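Local coordinates for fatty acid amide hydrolase (Candida albicans, PDB 6KVR), which probably hydrolyses monocarboxylic acid amides to the carboxylate and ammonium, as a member of the amidase signature family, at residues I153-K158 with S246-G251. Numbering follows the deposited sequence.
Sequences IPISLK and SAIGVG
Ser156 meets Gly249 at the closest point of two parallel strands, 155-158 and 248-251, whose axes approach to 4.8 Å and diverge by 15°. The register follows from the bonding: Ser156 N donates to Ile248 O (3.0 Å) and Ser156 O accepts from Val250 N (3.1 Å). Lys158 N to Val250 O and Ala247 N to Pro154 O extend the series at both ends.

Packing is tightest on the face bearing Ser156. Its OG, set between the backbone N and the carbonyl carbon (chi1 54°), lies 3.4 Å from Gly249 CA, a close approach at a residue with no side chain. The same OG lies 2.9 Å from Ser246 OG, close enough to hydrogen-bond, although the Ser246 hydroxyl could instead turn to Ile248 O, a weaker alternative. Glu237 of helix 235-243 is the stronger partner of Ser156 OG and can hold it in place, tying that helix to the sheet. The face with Ile155, Leu157 and Val250 is looser across the strands: Ile155 CG2 reaches Val250 CG2 obliquely at 3.8 Å, whereas Leu157 CD2 lies 4.2 Å from that same methyl. Helix 185-192 covers Leu157 and Val250, so this looser side is also buried, and neither face opens to solvent.

Lys158, predicted to belong to the charge relay, passes its CD 4.2 Å from Gly251 CA; its extended chain then carries NZ beyond the pair to hydrogen bonds with Ser233 and Ser252. Backbone pairing thus fixes the root of the lysine, and its reach to Ser233, also a predicted relay residue, and its closeness to Ser257, the predicted nucleophile, are consistent with the Ser-Ser-Lys catalytic triad of amidase signature enzymes.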
ATOM      1  N   ILE A 153      15.380 -28.031   0.414  1.00 31.58           N
ATOM      2  CA  ILE A 153      16.169 -27.003   1.076  1.00 31.04           C
ATOM      3  C   ILE A 153      15.614 -26.836   2.516  1.00 26.35           C
ATOM      4  O   ILE A 153      14.455 -26.418   2.646  1.00 30.35           O
ATOM      5  CB  ILE A 153      16.140 -25.681   0.303  1.00 32.49           C
ATOM      6  CG1 ILE A 153      16.878 -25.852  -1.023  1.00 34.38           C
ATOM      7  CG2 ILE A 153      16.831 -24.577   1.073  1.00 31.34           C
ATOM      8  CD1 ILE A 153      18.284 -26.464  -0.865  1.00 36.71           C
ATOM      9  N   PRO A 154      16.383 -27.156   3.540  1.00 29.46           N
ATOM     10  CA  PRO A 154      15.885 -27.002   4.929  1.00 27.36           C
ATOM     11  C   PRO A 154      15.864 -25.546   5.370  1.00 30.44           C
ATOM     12  O   PRO A 154      16.895 -24.865   5.398  1.00 26.30           O
ATOM     13  CB  PRO A 154      16.883 -27.826   5.759  1.00 25.81           C
ATOM     14  CG  PRO A 154      17.657 -28.644   4.778  1.00 31.17           C
ATOM     15  CD  PRO A 154      17.684 -27.836   3.504  1.00 30.61           C
ATOM     16  N   ILE A 155      14.680 -25.078   5.762  1.00 27.26           N
ATOM     17  CA  ILE A 155      14.424 -23.670   6.038  1.00 25.25           C
ATOM     18  C   ILE A 155      13.858 -23.565   7.446  1.00 24.78           C
ATOM     19  O   ILE A 155      12.966 -24.335   7.817  1.00 25.95           O
ATOM     20  CB  ILE A 155      13.475 -23.070   4.981  1.00 26.88           C
ATOM     21  CG1 ILE A 155      14.216 -22.944   3.643  1.00 26.21           C
ATOM     22  CG2 ILE A 155      12.896 -21.721   5.426  1.00 26.79           C
ATOM     23  CD1 ILE A 155      13.476 -22.169   2.581  1.00 26.30           C
ATOM     24  N   SER A 156      14.416 -22.656   8.245  1.00 22.33           N
ATOM     25  CA  SER A 156      13.924 -22.409   9.592  1.00 25.17           C
ATOM     26  C   SER A 156      12.888 -21.285   9.583  1.00 23.65           C
ATOM     27  O   SER A 156      12.945 -20.367   8.762  1.00 25.63           O
ATOM     28  CB  SER A 156      15.075 -22.054  10.533  1.00 24.60           C
ATOM     29  OG  SER A 156      15.819 -20.968  10.015  1.00 27.51           O
ATOM     30  N   LEU A 157      11.951 -21.355  10.523  1.00 26.82           N
ATOM     31  CA  LEU A 157      10.745 -20.533  10.517  1.00 26.80           C
ATOM     32  C   LEU A 157      10.577 -19.851  11.869  1.00 29.15           C
ATOM     33  O   LEU A 157      10.669 -20.501  12.917  1.00 25.98           O
ATOM     34  CB  LEU A 157       9.517 -21.385  10.210  1.00 25.25           C
ATOM     35  CG  LEU A 157       9.475 -22.087   8.853  1.00 25.73           C
ATOM     36  CD1 LEU A 157       8.391 -23.116   8.866  1.00 21.76           C
ATOM     37  CD2 LEU A 157       9.273 -21.087   7.712  1.00 23.21           C
ATOM     38  N   LYS A 158      10.356 -18.538  11.845  1.00 29.67           N
ATOM     39  CA  LYS A 158      10.025 -17.826  13.074  1.00 30.94           C
ATOM     40  C   LYS A 158       8.720 -18.385  13.633  1.00 27.86           C
ATOM     41  O   LYS A 158       7.783 -18.662  12.878  1.00 23.01           O
ATOM     42  CB  LYS A 158       9.914 -16.326  12.792  1.00 27.05           C
ATOM     43  CG  LYS A 158       9.885 -15.416  14.007  1.00 26.61           C
ATOM     44  CD  LYS A 158       9.768 -13.955  13.566  1.00 26.20           C
ATOM     45  CE  LYS A 158       9.565 -13.024  14.766  1.00 26.05           C
ATOM     46  NZ  LYS A 158       9.899 -11.591  14.454  1.00 24.03           N
ATOM     47  N   SER A 246      20.584 -23.881   9.552  1.00 25.93           N
ATOM     48  CA  SER A 246      19.667 -24.043   8.437  1.00 25.51           C
ATOM     49  C   SER A 246      20.255 -23.304   7.243  1.00 30.58           C
ATOM     50  O   SER A 246      21.179 -22.502   7.383  1.00 27.67           O
ATOM     51  CB  SER A 246      18.257 -23.526   8.777  1.00 30.34           C
ATOM     52  OG  SER A 246      18.254 -22.120   8.919  1.00 25.38           O
ATOM     53  N   ALA A 247      19.688 -23.557   6.064  1.00 29.22           N
ATOM     54  CA  ALA A 247      20.195 -22.942   4.841  1.00 29.51           C
ATOM     55  C   ALA A 247      19.608 -21.553   4.585  1.00 34.33           C
ATOM     56  O   ALA A 247      20.294 -20.679   4.029  1.00 31.46           O
ATOM     57  CB  ALA A 247      19.906 -23.857   3.644  1.00 29.02           C
ATOM     58  N   ILE A 248      18.334 -21.346   4.931  1.00 27.06           N
ATOM     59  CA  ILE A 248      17.693 -20.038   4.883  1.00 27.87           C
ATOM     60  C   ILE A 248      16.770 -19.939   6.087  1.00 28.65           C
ATOM     61  O   ILE A 248      16.199 -20.938   6.534  1.00 29.25           O
ATOM     62  CB  ILE A 248      16.892 -19.801   3.581  1.00 25.23           C
ATOM     63  CG1 ILE A 248      17.725 -20.129   2.350  1.00 26.93           C
ATOM     64  CG2 ILE A 248      16.401 -18.354   3.494  1.00 28.56           C
ATOM     65  CD1 ILE A 248      16.974 -19.977   1.027  1.00 32.38           C
ATOM     66  N   GLY A 249      16.648 -18.728   6.627  1.00 26.15           N
ATOM     67  CA  GLY A 249      15.669 -18.461   7.664  1.00 28.55           C
ATOM     68  C   GLY A 249      14.646 -17.427   7.228  1.00 25.42           C
ATOM     69  O   GLY A 249      14.917 -16.603   6.351  1.00 27.91           O
ATOM     70  N   VAL A 250      13.467 -17.461   7.830  1.00 26.65           N
ATOM     71  CA  VAL A 250      12.388 -16.525   7.526  1.00 26.68           C
ATOM     72  C   VAL A 250      12.032 -15.789   8.808  1.00 25.83           C
ATOM     73  O   VAL A 250      11.702 -16.420   9.819  1.00 29.41           O
ATOM     74  CB  VAL A 250      11.155 -17.235   6.951  1.00 27.16           C
ATOM     75  CG1 VAL A 250      10.127 -16.194   6.418  1.00 27.25           C
ATOM     76  CG2 VAL A 250      11.571 -18.176   5.849  1.00 24.91           C
ATOM     77  N   GLY A 251      12.107 -14.462   8.770  1.00 28.75           N
ATOM     78  CA  GLY A 251      11.699 -13.642   9.895  1.00 27.68           C
ATOM     79  C   GLY A 251      10.718 -12.549   9.499  1.00 26.96           C
ATOM     80  O   GLY A 251      10.194 -12.539   8.385  1.00 25.45           O
TER